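PDB 3OG2: beta-galactosidase from Trichoderma reesei, which probably hydrolyses terminal non-reducing beta-D-galactose residues from beta-D-galactosides, as a member of glycoside hydrolase family 35. Local coordinates for residues A[23-28]-A[34-39]; A[50-53]-A[57-60]; A[60-65]-A[107-112]; A[75-80]-A[151-156]; A[99-104]-A[169-174]. All blocks are in the same frame, centred on the assembly; numbering follows the deposited sequence. Where two conformers were deposited one is given.

Interaction 1: A[23-28]-A[34-39]; sequences QNIVTW and FVHGER
I25 O is gripped twice: H36 N donates to it over 2.8 Å (151° at the hydrogen), and a water is hydrogen-bonded to it at 2.9 Å. The water also bonds T27 OG1 and accepts from G37 N at 3.1 Å, tying the type I' turn from V35 to E38 to strand 26-28. T27 and F34 form an antiparallel hydrogen-bonded pair, F34 N reaching T27 O at 2.8 Å and T27 N reaching F34 O at 3.0 Å. T27 OG1, set between the backbone N and the carbonyl carbon (chi1 60°), lies 3.4 Å from F34 CB. In one of its two conformers I25 lies beside H36, CG2 meeting the imidazole obliquely 3.6 Å from CE1. R39 folds back on F34, CG over one ring face and F34 CZ over its guanidinium centre, and salt-bridges D29. V26 and V35, a non-hydrogen-bonded pair, face the other side of this hairpin, which continues through strand 38-47 into the barrel sheet; V35 and H36 rest on Y110 of strand 110-116.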
# COMPACT_ATOMS: atom_id res chain seq x y z
N GLN A 23 -28.72 10.98 -2.52
CA GLN A 23 -29.03 10.10 -3.63
C GLN A 23 -29.49 8.78 -3.05
O GLN A 23 -29.21 8.54 -1.86
CB GLN A 23 -27.84 9.94 -4.61
CG GLN A 23 -26.46 9.85 -3.92
CD GLN A 23 -26.28 8.55 -3.16
OE1 GLN A 23 -26.60 7.50 -3.73
NE2 GLN A 23 -25.86 8.56 -1.89
N ASN A 24 -30.04 7.89 -3.87
CA ASN A 24 -30.49 6.66 -3.22
C ASN A 24 -29.75 5.43 -3.73
O ASN A 24 -30.19 4.31 -3.50
CB ASN A 24 -32.00 6.49 -3.35
CG ASN A 24 -32.36 6.17 -4.76
OD1 ASN A 24 -31.67 6.54 -5.69
ND2 ASN A 24 -33.47 5.44 -4.93
N ILE A 25 -28.61 5.60 -4.37
CA ILE A 25 -27.79 4.46 -4.80
C ILE A 25 -26.98 3.92 -3.63
O ILE A 25 -26.91 2.71 -3.42
CB ILE A 25 -26.95 4.95 -5.99
CG1 ILE A 25 -27.84 5.71 -7.02
CG2 ILE A 25 -26.17 3.87 -6.69
CD1 ILE A 25 -28.95 4.83 -7.57
N VAL A 26 -26.34 4.82 -2.89
CA VAL A 26 -25.52 4.43 -1.73
C VAL A 26 -26.15 5.04 -0.49
O VAL A 26 -26.14 6.26 -0.34
CB VAL A 26 -24.05 4.86 -1.85
CG1 VAL A 26 -23.21 4.33 -0.69
CG2 VAL A 26 -23.41 4.37 -3.16
N THR A 27 -26.71 4.17 0.37
CA THR A 27 -27.38 4.63 1.55
C THR A 27 -26.86 3.84 2.74
O THR A 27 -25.96 2.98 2.58
CB THR A 27 -28.91 4.57 1.41
OG1 THR A 27 -29.33 3.20 1.16
CG2 THR A 27 -29.44 5.44 0.28
N TRP A 28 -27.38 4.07 3.94
CA TRP A 28 -26.81 3.40 5.11
C TRP A 28 -27.88 3.37 6.21
O TRP A 28 -28.78 4.21 6.21
CB TRP A 28 -25.50 4.06 5.63
CG TRP A 28 -25.80 5.45 6.17
CD1 TRP A 28 -26.15 5.77 7.46
CD2 TRP A 28 -25.79 6.66 5.41
NE1 TRP A 28 -26.38 7.10 7.57
CE2 TRP A 28 -26.16 7.68 6.33
CE3 TRP A 28 -25.51 7.02 4.07
CZ2 TRP A 28 -26.26 9.00 5.96
CZ3 TRP A 28 -25.64 8.35 3.75
CH2 TRP A 28 -26.01 9.33 4.67
N PHE A 34 -25.86 0.26 2.10
CA PHE A 34 -26.65 -0.37 1.05
C PHE A 34 -26.16 0.16 -0.29
O PHE A 34 -25.98 1.40 -0.42
CB PHE A 34 -28.13 -0.01 1.18
CG PHE A 34 -28.91 -0.51 2.38
CD1 PHE A 34 -28.62 -0.05 3.65
CD2 PHE A 34 -29.93 -1.45 2.22
CE1 PHE A 34 -29.32 -0.49 4.78
CE2 PHE A 34 -30.66 -1.84 3.35
CZ PHE A 34 -30.41 -1.34 4.60
N VAL A 35 -25.94 -0.71 -1.25
CA VAL A 35 -25.55 -0.32 -2.58
C VAL A 35 -26.63 -0.85 -3.53
O VAL A 35 -26.87 -2.08 -3.55
CB VAL A 35 -24.12 -0.83 -2.91
CG1 VAL A 35 -23.81 -0.49 -4.40
CG2 VAL A 35 -23.06 -0.27 -2.00
N HIS A 36 -27.29 0.03 -4.28
CA HIS A 36 -28.42 -0.36 -5.11
C HIS A 36 -29.44 -1.14 -4.27
O HIS A 36 -30.08 -2.06 -4.75
CB HIS A 36 -27.97 -1.17 -6.31
CG HIS A 36 -27.10 -0.49 -7.32
ND1 HIS A 36 -27.56 0.59 -8.05
CD2 HIS A 36 -25.84 -0.66 -7.79
CE1 HIS A 36 -26.63 1.04 -8.90
NE2 HIS A 36 -25.57 0.28 -8.76
N GLY A 37 -29.63 -0.74 -3.00
CA GLY A 37 -30.70 -1.34 -2.20
C GLY A 37 -30.27 -2.63 -1.54
O GLY A 37 -31.12 -3.20 -0.81
N GLU A 38 -29.05 -3.09 -1.70
CA GLU A 38 -28.59 -4.35 -1.17
C GLU A 38 -27.68 -4.07 0.02
O GLU A 38 -26.69 -3.33 -0.15
CB GLU A 38 -27.77 -5.11 -2.25
CG GLU A 38 -27.25 -6.45 -1.74
CD GLU A 38 -26.29 -7.16 -2.66
OE1 GLU A 38 -25.81 -6.60 -3.67
OE2 GLU A 38 -26.02 -8.37 -2.39
N ARG A 39 -27.96 -4.67 1.17
CA ARG A 39 -27.00 -4.57 2.27
C ARG A 39 -25.69 -5.24 1.89
O ARG A 39 -25.72 -6.33 1.27
CB ARG A 39 -27.51 -5.29 3.52
CG ARG A 39 -28.64 -4.55 4.25
CD ARG A 39 -28.79 -5.24 5.60
NE ARG A 39 -29.86 -4.59 6.38
CZ ARG A 39 -29.73 -3.48 7.08
NH1 ARG A 39 -28.54 -2.81 7.09
NH2 ARG A 39 -30.79 -3.03 7.75
O HOH W 1 -29.04 1.98 -1.55

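Interaction 2: A[50-53]-A[57-60]; sequences FRLP and LYLD
Apolar contact is carried by L52, whose side chain is directed at the start of the following helix. Its CG stands anti to the backbone N (chi1 -180°), which extends the branch until CD2 lies 3.9 Å from L57 CB; the two leucine side chains cross at about a right angle. L52 CB also approaches Y58 CE1 at 4.2 Å. These residues belong to the first beta-alpha connection of the family 35 TIM barrel, in which the chain leaves strand 38-47, passes through a 3-10 segment that ends at F50 and R51, and turns into helix 58-66. Polar contact falls to the tyrosine and the backbone. The carbonyl oxygen L52 O meets the Y58 ring obliquely, 3.3 Å from CE1, and lies 3.0 Å from Y58 OH. That hydroxyl is hydrogen-bonded to P49 O, of the residue before F50, so the phenol end is fixed by the same loop that L52 belongs to. Among the aromatic contacts, the Y58 ring meets F100 of helix 98-107 edge-to-face.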
# COMPACT_ATOMS: atom_id res chain seq x y z
N PHE A 50 -0.74 6.58 -7.32
CA PHE A 50 0.51 7.25 -7.64
C PHE A 50 1.75 6.47 -7.23
O PHE A 50 2.85 6.89 -7.63
CB PHE A 50 0.50 8.65 -6.97
CG PHE A 50 0.24 8.60 -5.48
CD1 PHE A 50 1.29 8.39 -4.59
CD2 PHE A 50 -1.07 8.78 -5.00
CE1 PHE A 50 1.09 8.31 -3.21
CE2 PHE A 50 -1.26 8.68 -3.62
CZ PHE A 50 -0.22 8.43 -2.74
N ARG A 51 1.59 5.38 -6.49
CA ARG A 51 2.74 4.53 -6.11
C ARG A 51 2.96 3.38 -7.10
O ARG A 51 3.87 2.58 -6.91
CB ARG A 51 2.53 4.00 -4.71
CG ARG A 51 2.96 5.10 -3.69
CD ARG A 51 2.57 4.74 -2.27
NE ARG A 51 3.43 5.42 -1.28
CZ ARG A 51 3.02 5.98 -0.16
NH1 ARG A 51 1.74 6.11 0.18
NH2 ARG A 51 3.98 6.45 0.62
N LEU A 52 2.20 3.36 -8.21
CA LEU A 52 2.35 2.35 -9.26
C LEU A 52 2.08 3.07 -10.59
O LEU A 52 0.92 3.07 -11.05
CB LEU A 52 1.39 1.16 -9.05
CG LEU A 52 1.51 0.07 -10.12
CD1 LEU A 52 2.90 -0.48 -10.24
CD2 LEU A 52 0.52 -1.05 -9.80
N PRO A 53 3.09 3.72 -11.15
CA PRO A 53 2.88 4.56 -12.35
C PRO A 53 2.88 3.74 -13.62
O PRO A 53 3.55 4.09 -14.61
CB PRO A 53 4.06 5.53 -12.27
CG PRO A 53 5.18 4.67 -11.68
CD PRO A 53 4.46 3.79 -10.65
N LEU A 57 -1.12 -1.97 -15.09
CA LEU A 57 -1.04 -2.90 -13.96
C LEU A 57 -2.09 -2.66 -12.90
O LEU A 57 -2.22 -3.49 -12.00
CB LEU A 57 0.37 -2.80 -13.31
CG LEU A 57 1.42 -3.59 -14.10
CD1 LEU A 57 2.79 -3.32 -13.47
CD2 LEU A 57 1.11 -5.10 -14.11
N TYR A 58 -2.88 -1.58 -12.98
CA TYR A 58 -3.93 -1.47 -11.96
C TYR A 58 -4.87 -2.65 -11.98
O TYR A 58 -5.26 -3.14 -10.91
CB TYR A 58 -4.72 -0.18 -12.17
CG TYR A 58 -3.91 1.08 -11.94
CD1 TYR A 58 -2.99 1.15 -10.88
CD2 TYR A 58 -4.09 2.17 -12.79
CE1 TYR A 58 -2.24 2.33 -10.69
CE2 TYR A 58 -3.35 3.36 -12.59
CZ TYR A 58 -2.44 3.41 -11.55
OH TYR A 58 -1.70 4.58 -11.32
N LEU A 59 -5.20 -3.18 -13.15
CA LEU A 59 -6.11 -4.31 -13.20
C LEU A 59 -5.49 -5.54 -12.56
O LEU A 59 -6.20 -6.36 -11.97
CB LEU A 59 -6.51 -4.63 -14.65
CG LEU A 59 -7.60 -5.68 -14.81
CD1 LEU A 59 -8.94 -5.35 -14.12
CD2 LEU A 59 -7.83 -5.95 -16.31
N ASP A 60 -4.18 -5.71 -12.68
CA ASP A 60 -3.51 -6.81 -11.97
C ASP A 60 -3.75 -6.71 -10.49
O ASP A 60 -4.14 -7.71 -9.84
CB ASP A 60 -2.01 -6.77 -12.31
CG ASP A 60 -1.30 -7.93 -11.63
OD1 ASP A 60 -1.77 -9.09 -11.75
OD2 ASP A 60 -0.24 -7.71 -10.99

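Interaction 3: A[60-65]-A[107-112]; sequences DVFHKI and AGIYLL
Helix 58-66 presents F62 to the point where helix 98-107 gives way to strand 110-116: after A107 the chain turns at G108, whose positive phi (76°) belongs to a Schellman motif, and then runs through I109 into the strand. F62 meets three alternate residues, A107, I109 and L111. Its CB touches A107 CB at 3.6 Å, close to the helix backbone. Further out, F62 CE2 lies 3.7 Å from I109 CG2, which comes at the ring obliquely. The far end of the ring is met at its edge, near the ring plane, by L111 CD2, 4.0 Å from F62 CE2. In one of its two conformers, a chi1 of -79° turns F62 CG away from its own carbonyl carbon and directs the ring toward I109 and L111. On helix 58-66 itself, K64 NZ bridges to D60 OD2 at 2.9 Å, and D60 has further salt-bridge partners in R352 and R591. The phenylalanine thus sits in the layer between helices and barrel, flanked by A103 and A104 of helix 98-107 and by V73 of strand 72-76, while L111 bonds through its backbone to P171 and I173 beside it.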
# COMPACT_ATOMS: atom_id res chain seq x y z
N ASP A 60 -4.18 -5.71 -12.68
CA ASP A 60 -3.51 -6.81 -11.97
C ASP A 60 -3.75 -6.71 -10.49
O ASP A 60 -4.14 -7.71 -9.84
CB ASP A 60 -2.01 -6.77 -12.31
CG ASP A 60 -1.30 -7.93 -11.63
OD1 ASP A 60 -1.77 -9.09 -11.75
OD2 ASP A 60 -0.24 -7.71 -10.99
N VAL A 61 -3.52 -5.54 -9.91
CA VAL A 61 -3.72 -5.47 -8.46
C VAL A 61 -5.20 -5.59 -8.17
O VAL A 61 -5.55 -6.26 -7.15
CB VAL A 61 -3.03 -4.19 -7.99
CG1 VAL A 61 -1.53 -4.42 -7.81
CG2 VAL A 61 -3.21 -3.09 -9.02
N PHE A 62 -6.11 -5.04 -8.93
CA PHE A 62 -7.54 -5.21 -8.63
C PHE A 62 -7.97 -6.66 -8.74
O PHE A 62 -8.79 -7.10 -7.93
CB PHE A 62 -8.41 -4.36 -9.55
CG PHE A 62 -8.52 -2.88 -9.24
CD1 PHE A 62 -8.03 -1.94 -10.12
CD2 PHE A 62 -9.12 -2.42 -8.09
CE1 PHE A 62 -8.14 -0.57 -9.83
CE2 PHE A 62 -9.24 -1.07 -7.80
CZ PHE A 62 -8.77 -0.12 -8.68
N HIS A 63 -7.45 -7.42 -9.69
CA HIS A 63 -7.79 -8.83 -9.75
C HIS A 63 -7.37 -9.56 -8.47
O HIS A 63 -8.04 -10.44 -7.97
CB HIS A 63 -6.99 -9.51 -10.88
CG HIS A 63 -7.50 -9.36 -12.25
ND1 HIS A 63 -6.74 -9.55 -13.37
CD2 HIS A 63 -8.78 -9.12 -12.63
CE1 HIS A 63 -7.51 -9.39 -14.44
NE2 HIS A 63 -8.76 -9.12 -14.01
N LYS A 64 -6.18 -9.18 -7.95
CA LYS A 64 -5.64 -9.84 -6.76
C LYS A 64 -6.47 -9.44 -5.54
O LYS A 64 -6.66 -10.27 -4.63
CB LYS A 64 -4.17 -9.46 -6.62
CG LYS A 64 -3.33 -10.19 -7.66
CD LYS A 64 -1.93 -9.63 -7.87
CE LYS A 64 -1.22 -10.56 -8.87
NZ LYS A 64 0.07 -10.04 -9.30
N ILE A 65 -6.98 -8.22 -5.48
CA ILE A 65 -7.83 -7.82 -4.34
C ILE A 65 -9.22 -8.41 -4.47
O ILE A 65 -9.77 -8.92 -3.49
CB ILE A 65 -7.84 -6.29 -4.28
CG1 ILE A 65 -6.42 -5.84 -3.87
CG2 ILE A 65 -8.93 -5.80 -3.33
CD1 ILE A 65 -6.24 -4.34 -3.81
N ALA A 107 -12.76 -4.82 -13.02
CA ALA A 107 -12.57 -5.86 -12.01
C ALA A 107 -13.81 -6.08 -11.21
O ALA A 107 -13.89 -7.06 -10.47
CB ALA A 107 -11.44 -5.49 -11.07
N GLY A 108 -14.79 -5.18 -11.26
CA GLY A 108 -15.95 -5.26 -10.41
C GLY A 108 -15.65 -4.83 -8.97
O GLY A 108 -16.15 -5.48 -8.05
N ILE A 109 -14.92 -3.77 -8.80
CA ILE A 109 -14.53 -3.20 -7.51
C ILE A 109 -15.08 -1.80 -7.39
O ILE A 109 -15.04 -1.03 -8.37
CB ILE A 109 -12.97 -3.21 -7.42
CG1 ILE A 109 -12.48 -4.65 -7.28
CG2 ILE A 109 -12.41 -2.25 -6.36
CD1 ILE A 109 -12.81 -5.26 -5.93
N TYR A 110 -15.63 -1.47 -6.21
CA TYR A 110 -16.05 -0.10 -5.92
C TYR A 110 -14.89 0.64 -5.24
O TYR A 110 -13.92 0.01 -4.79
CB TYR A 110 -17.29 -0.11 -5.04
CG TYR A 110 -18.51 -0.62 -5.76
CD1 TYR A 110 -19.00 0.09 -6.86
CD2 TYR A 110 -19.18 -1.76 -5.35
CE1 TYR A 110 -20.16 -0.34 -7.56
CE2 TYR A 110 -20.32 -2.18 -6.03
CZ TYR A 110 -20.79 -1.47 -7.10
OH TYR A 110 -21.92 -1.94 -7.79
N LEU A 111 -15.00 1.98 -5.16
CA LEU A 111 -13.90 2.77 -4.63
C LEU A 111 -14.35 3.75 -3.56
O LEU A 111 -15.42 4.40 -3.67
CB LEU A 111 -13.25 3.60 -5.76
CG LEU A 111 -12.56 2.77 -6.86
CD1 LEU A 111 -12.09 3.72 -7.98
CD2 LEU A 111 -11.44 1.92 -6.34
N LEU A 112 -13.48 3.87 -2.55
CA LEU A 112 -13.51 4.93 -1.54
C LEU A 112 -12.41 5.91 -1.92
O LEU A 112 -11.23 5.56 -1.87
CB LEU A 112 -13.29 4.30 -0.16
CG LEU A 112 -12.84 5.28 0.95
CD1 LEU A 112 -13.74 6.51 1.09
CD2 LEU A 112 -12.77 4.55 2.30

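Interaction 4: A[75-80]-A[151-156]; sequences FYVDWA and DNYVAH
W79 and Y153 bring the two backbones closest, their CA atoms 7.0 Å apart, where the chain leaving strand 72-76 turns into a short, weakly bonded helix and passes beside helix 144-163. D78 stands at the N-cap of that short helix, its OD1 accepting a weak bond from A80 N. The contact itself is largely one aromatic pair. The five-membered ring of the W79 indole and the Y153 ring form an offset stack, centroids 4.1 Å apart and planes inclined by only 17°. The offset is such that each ring also covers the other residue's methylene: W79 CB sits over the face of the Y153 ring, 3.7 Å from its centroid, and Y153 CB over the face of the indole five-membered ring, 3.6 Å from its centroid. Both side chains are extended, with CG anti to the backbone N (chi1 175° in W79 and 167° in Y153), which lays the rings one over the other with an offset. Beyond the stack, V77 CG1 meets the phenol edge, 3.4 Å from Y153 OH. The polar ends have partners nearby: Y153 OH bonds P115 O, and W79 NE1 bonds E83 OE1. The arrangement joins the segment that follows barrel strand 72-76 at its C-terminal end to helix 144-163 of the TIM barrel, close to Y76 and I119, which bind galactose in another structure of this protein.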
# COMPACT_ATOMS: atom_id res chain seq x y z
N PHE A 75 -8.37 4.67 -1.91
CA PHE A 75 -7.17 5.24 -2.49
C PHE A 75 -7.01 6.69 -2.07
O PHE A 75 -7.99 7.43 -1.95
CB PHE A 75 -7.17 5.15 -4.00
CG PHE A 75 -8.22 6.00 -4.72
CD1 PHE A 75 -9.56 5.59 -4.84
CD2 PHE A 75 -7.85 7.24 -5.25
CE1 PHE A 75 -10.48 6.40 -5.52
CE2 PHE A 75 -8.77 8.02 -5.95
CZ PHE A 75 -10.08 7.60 -6.08
N TYR A 76 -5.75 7.09 -1.92
CA TYR A 76 -5.39 8.49 -1.77
C TYR A 76 -5.10 9.08 -3.14
O TYR A 76 -4.70 8.35 -4.08
CB TYR A 76 -4.14 8.64 -0.90
CG TYR A 76 -4.36 8.56 0.60
CD1 TYR A 76 -5.42 9.21 1.26
CD2 TYR A 76 -3.39 7.87 1.35
CE1 TYR A 76 -5.52 9.11 2.67
CE2 TYR A 76 -3.51 7.78 2.73
CZ TYR A 76 -4.57 8.41 3.37
OH TYR A 76 -4.64 8.28 4.73
N VAL A 77 -5.19 10.41 -3.20
CA VAL A 77 -4.61 11.20 -4.30
C VAL A 77 -3.58 12.12 -3.68
O VAL A 77 -3.86 12.70 -2.60
CB VAL A 77 -5.66 12.01 -5.06
CG1 VAL A 77 -4.98 12.74 -6.22
CG2 VAL A 77 -6.82 11.15 -5.51
N ASP A 78 -2.39 12.25 -4.28
CA ASP A 78 -1.31 13.06 -3.73
C ASP A 78 -1.26 14.39 -4.46
O ASP A 78 -0.78 14.49 -5.61
CB ASP A 78 -0.01 12.26 -3.89
CG ASP A 78 1.17 12.94 -3.29
OD1 ASP A 78 1.11 14.09 -2.80
OD2 ASP A 78 2.29 12.29 -3.28
N TRP A 79 -1.71 15.44 -3.77
CA TRP A 79 -1.79 16.79 -4.35
C TRP A 79 -0.42 17.22 -4.87
O TRP A 79 -0.34 17.85 -5.95
CB TRP A 79 -2.32 17.71 -3.23
CG TRP A 79 -2.39 19.17 -3.53
CD1 TRP A 79 -2.30 19.86 -4.73
CD2 TRP A 79 -2.60 20.18 -2.52
NE1 TRP A 79 -2.43 21.20 -4.52
CE2 TRP A 79 -2.61 21.43 -3.17
CE3 TRP A 79 -2.77 20.14 -1.14
CZ2 TRP A 79 -2.79 22.63 -2.49
CZ3 TRP A 79 -2.94 21.31 -0.45
CH2 TRP A 79 -2.95 22.54 -1.13
N ALA A 80 0.64 16.94 -4.14
CA ALA A 80 1.99 17.42 -4.50
C ALA A 80 2.39 16.95 -5.91
O ALA A 80 3.21 17.61 -6.54
CB ALA A 80 3.02 16.92 -3.49
N ASP A 151 -8.02 25.40 -3.00
CA ASP A 151 -9.27 25.43 -3.77
C ASP A 151 -9.10 24.86 -5.16
O ASP A 151 -9.98 24.11 -5.64
CB ASP A 151 -9.79 26.86 -3.94
CG ASP A 151 -10.45 27.41 -2.67
OD1 ASP A 151 -10.96 26.63 -1.84
OD2 ASP A 151 -10.51 28.65 -2.57
N ASN A 152 -8.06 25.22 -5.88
CA ASN A 152 -7.91 24.77 -7.26
C ASN A 152 -7.75 23.25 -7.28
O ASN A 152 -8.38 22.58 -8.13
CB ASN A 152 -6.67 25.46 -7.87
CG ASN A 152 -6.56 25.16 -9.36
OD1 ASN A 152 -7.52 25.24 -10.12
ND2 ASN A 152 -5.35 24.84 -9.81
N TYR A 153 -6.95 22.69 -6.40
CA TYR A 153 -6.76 21.24 -6.38
C TYR A 153 -8.07 20.57 -6.07
O TYR A 153 -8.46 19.61 -6.77
CB TYR A 153 -5.70 20.90 -5.29
CG TYR A 153 -5.70 19.42 -5.00
CD1 TYR A 153 -5.20 18.48 -5.94
CD2 TYR A 153 -6.19 18.93 -3.79
CE1 TYR A 153 -5.23 17.10 -5.62
CE2 TYR A 153 -6.22 17.60 -3.49
CZ TYR A 153 -5.73 16.68 -4.41
OH TYR A 153 -5.75 15.34 -4.11
N VAL A 154 -8.80 21.01 -5.05
CA VAL A 154 -10.03 20.25 -4.72
C VAL A 154 -11.05 20.39 -5.81
O VAL A 154 -11.72 19.40 -6.19
CB VAL A 154 -10.60 20.64 -3.34
CG1 VAL A 154 -11.84 19.80 -3.06
CG2 VAL A 154 -9.50 20.44 -2.27
N ALA A 155 -11.19 21.58 -6.41
CA ALA A 155 -12.15 21.75 -7.48
C ALA A 155 -11.88 20.78 -8.61
O ALA A 155 -12.81 20.17 -9.16
CB ALA A 155 -12.13 23.19 -7.97
N HIS A 156 -10.60 20.62 -8.96
CA HIS A 156 -10.26 19.74 -10.06
C HIS A 156 -10.40 18.27 -9.67
O HIS A 156 -11.02 17.47 -10.39
CB HIS A 156 -8.79 19.98 -10.52
CG HIS A 156 -8.72 21.17 -11.41
ND1 HIS A 156 -8.61 22.49 -10.96
CD2 HIS A 156 -8.71 21.22 -12.77
CE1 HIS A 156 -8.57 23.30 -12.04
NE2 HIS A 156 -8.63 22.54 -13.14

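Interaction 5: A[99-104]-A[169-174]; sequences PFFEAA and GGPVIL
The F101 ring is met obliquely by two groups from the other segment, P171 CG and V172 CG2, the latter 4.1 Å from F101 CE1. V172 CG2 lies anti to the carbonyl carbon (chi1 175° for CG1), the branch directed at the phenylalanine. Beside this ring lie F75 and L111, while the neighbouring F100 meets the ring of F75 edge-to-face. The puckered pyrrolidine ring of P171 is wedged against one turn of the helix: P171 CB lies 3.8 Å from A104 CB, and P171 CG lies 3.8 Å from the carbonyl oxygen F101 O and 4.2 Å from F101 CB. This is the interface between the outer helices and the barrel sheet of the TIM barrel. Helix 98-107 belongs to the beta-alpha-beta unit that links the parallel strands 72-76 and 110-116, and here it reaches past the second of them to the start of strand 172-177, which is its next neighbour in the sheet. L174 is bonded through the backbone to A113, which holds strand 172-177 to strand 110-116 while its side chains meet the helix. All four touching residues are buried, and the contact is entirely apolar apart from the F101 carbonyl. Before P171, the chain bends through G169 and G170, and G169 O accepts from K568 and Q569, residues in the range of beta-galactosidase domain 3.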
# COMPACT_ATOMS: atom_id res chain seq x y z
N PRO A 99 -7.40 5.50 -15.84
CA PRO A 99 -7.15 4.04 -15.92
C PRO A 99 -7.41 3.29 -14.63
O PRO A 99 -7.71 2.11 -14.63
CB PRO A 99 -5.65 3.97 -16.26
CG PRO A 99 -5.38 5.30 -16.96
CD PRO A 99 -6.16 6.27 -16.08
N PHE A 100 -7.28 3.97 -13.50
CA PHE A 100 -7.55 3.39 -12.20
C PHE A 100 -9.07 3.16 -12.09
O PHE A 100 -9.49 2.05 -11.72
CB PHE A 100 -7.01 4.32 -11.12
CG PHE A 100 -6.98 3.73 -9.72
CD1 PHE A 100 -5.98 2.84 -9.41
CD2 PHE A 100 -7.89 4.11 -8.74
CE1 PHE A 100 -5.84 2.37 -8.12
CE2 PHE A 100 -7.78 3.60 -7.44
CZ PHE A 100 -6.76 2.71 -7.13
N PHE A 101 -9.87 4.18 -12.41
CA PHE A 101 -11.33 3.99 -12.42
C PHE A 101 -11.78 2.89 -13.37
O PHE A 101 -12.65 2.08 -13.04
CB PHE A 101 -12.03 5.29 -12.78
CG PHE A 101 -11.80 6.47 -11.84
CD1 PHE A 101 -11.64 6.31 -10.47
CD2 PHE A 101 -11.76 7.77 -12.36
CE1 PHE A 101 -11.43 7.37 -9.62
CE2 PHE A 101 -11.57 8.86 -11.48
CZ PHE A 101 -11.41 8.65 -10.12
N GLU A 102 -11.18 2.91 -14.58
CA GLU A 102 -11.55 1.90 -15.57
C GLU A 102 -11.21 0.50 -15.11
O GLU A 102 -12.02 -0.44 -15.33
CB GLU A 102 -10.88 2.24 -16.92
CG GLU A 102 -11.47 3.53 -17.50
CD GLU A 102 -10.97 3.86 -18.88
OE1 GLU A 102 -10.17 3.05 -19.41
OE2 GLU A 102 -11.36 4.92 -19.44
N ALA A 103 -10.05 0.36 -14.48
CA ALA A 103 -9.68 -0.97 -13.99
C ALA A 103 -10.63 -1.41 -12.87
O ALA A 103 -10.95 -2.58 -12.76
CB ALA A 103 -8.25 -0.99 -13.48
N ALA A 104 -11.07 -0.48 -12.02
CA ALA A 104 -12.01 -0.85 -10.96
C ALA A 104 -13.30 -1.38 -11.57
O ALA A 104 -13.82 -2.43 -11.18
CB ALA A 104 -12.32 0.36 -10.06
N GLY A 169 -22.57 5.88 -13.13
CA GLY A 169 -22.12 4.65 -13.78
C GLY A 169 -20.67 4.30 -13.51
O GLY A 169 -20.14 3.45 -14.22
N GLY A 170 -20.04 4.93 -12.51
CA GLY A 170 -18.63 4.68 -12.19
C GLY A 170 -18.53 3.92 -10.87
O GLY A 170 -19.52 3.49 -10.23
N PRO A 171 -17.28 3.69 -10.48
CA PRO A 171 -17.02 2.86 -9.30
C PRO A 171 -17.03 3.56 -7.96
O PRO A 171 -16.98 2.83 -6.96
CB PRO A 171 -15.58 2.33 -9.62
CG PRO A 171 -14.97 3.46 -10.41
CD PRO A 171 -16.08 4.00 -11.27
N VAL A 172 -17.03 4.88 -7.89
CA VAL A 172 -16.84 5.55 -6.57
C VAL A 172 -18.12 5.56 -5.75
O VAL A 172 -19.17 6.05 -6.22
CB VAL A 172 -16.30 6.98 -6.76
CG1 VAL A 172 -16.24 7.68 -5.41
CG2 VAL A 172 -14.91 6.96 -7.40
N ILE A 173 -18.05 5.00 -4.55
CA ILE A 173 -19.24 4.92 -3.69
C ILE A 173 -19.15 5.77 -2.42
O ILE A 173 -20.17 6.00 -1.79
CB ILE A 173 -19.50 3.43 -3.28
CG1 ILE A 173 -18.31 2.80 -2.54
CG2 ILE A 173 -19.94 2.64 -4.50
CD1 ILE A 173 -18.65 1.48 -1.88
N LEU A 174 -17.96 6.20 -2.04
CA LEU A 174 -17.74 6.91 -0.77
C LEU A 174 -16.60 7.90 -0.99
O LEU A 174 -15.73 7.68 -1.82
CB LEU A 174 -17.34 5.99 0.35
CG LEU A 174 -18.40 5.00 0.82
CD1 LEU A 174 -17.73 3.97 1.74
CD2 LEU A 174 -19.52 5.74 1.56

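All five contacts belong to or adjoin the TIM barrel. Interaction 1 comes first along the chain, on the hairpin that leads into strand 38-47; it touches interactions 3 and 5 through Y110 and I173. Interactions 2 and 3 share D60 and helix 58-66. From there the segments of interactions 3, 4 and 5 alternate along the chain, as expected where successive beta-alpha units interlock: interactions 3 and 5, with centres about 9 Å apart, use the neighbouring strands 110-116 and 172-177, and interaction 4 joins them through strand 72-76, its centre about 22 Å from interaction 3. F100 and F101 pack on F75, which links the helix-sheet packing of interaction 5 to the strand that carries Y76 of the galactose site.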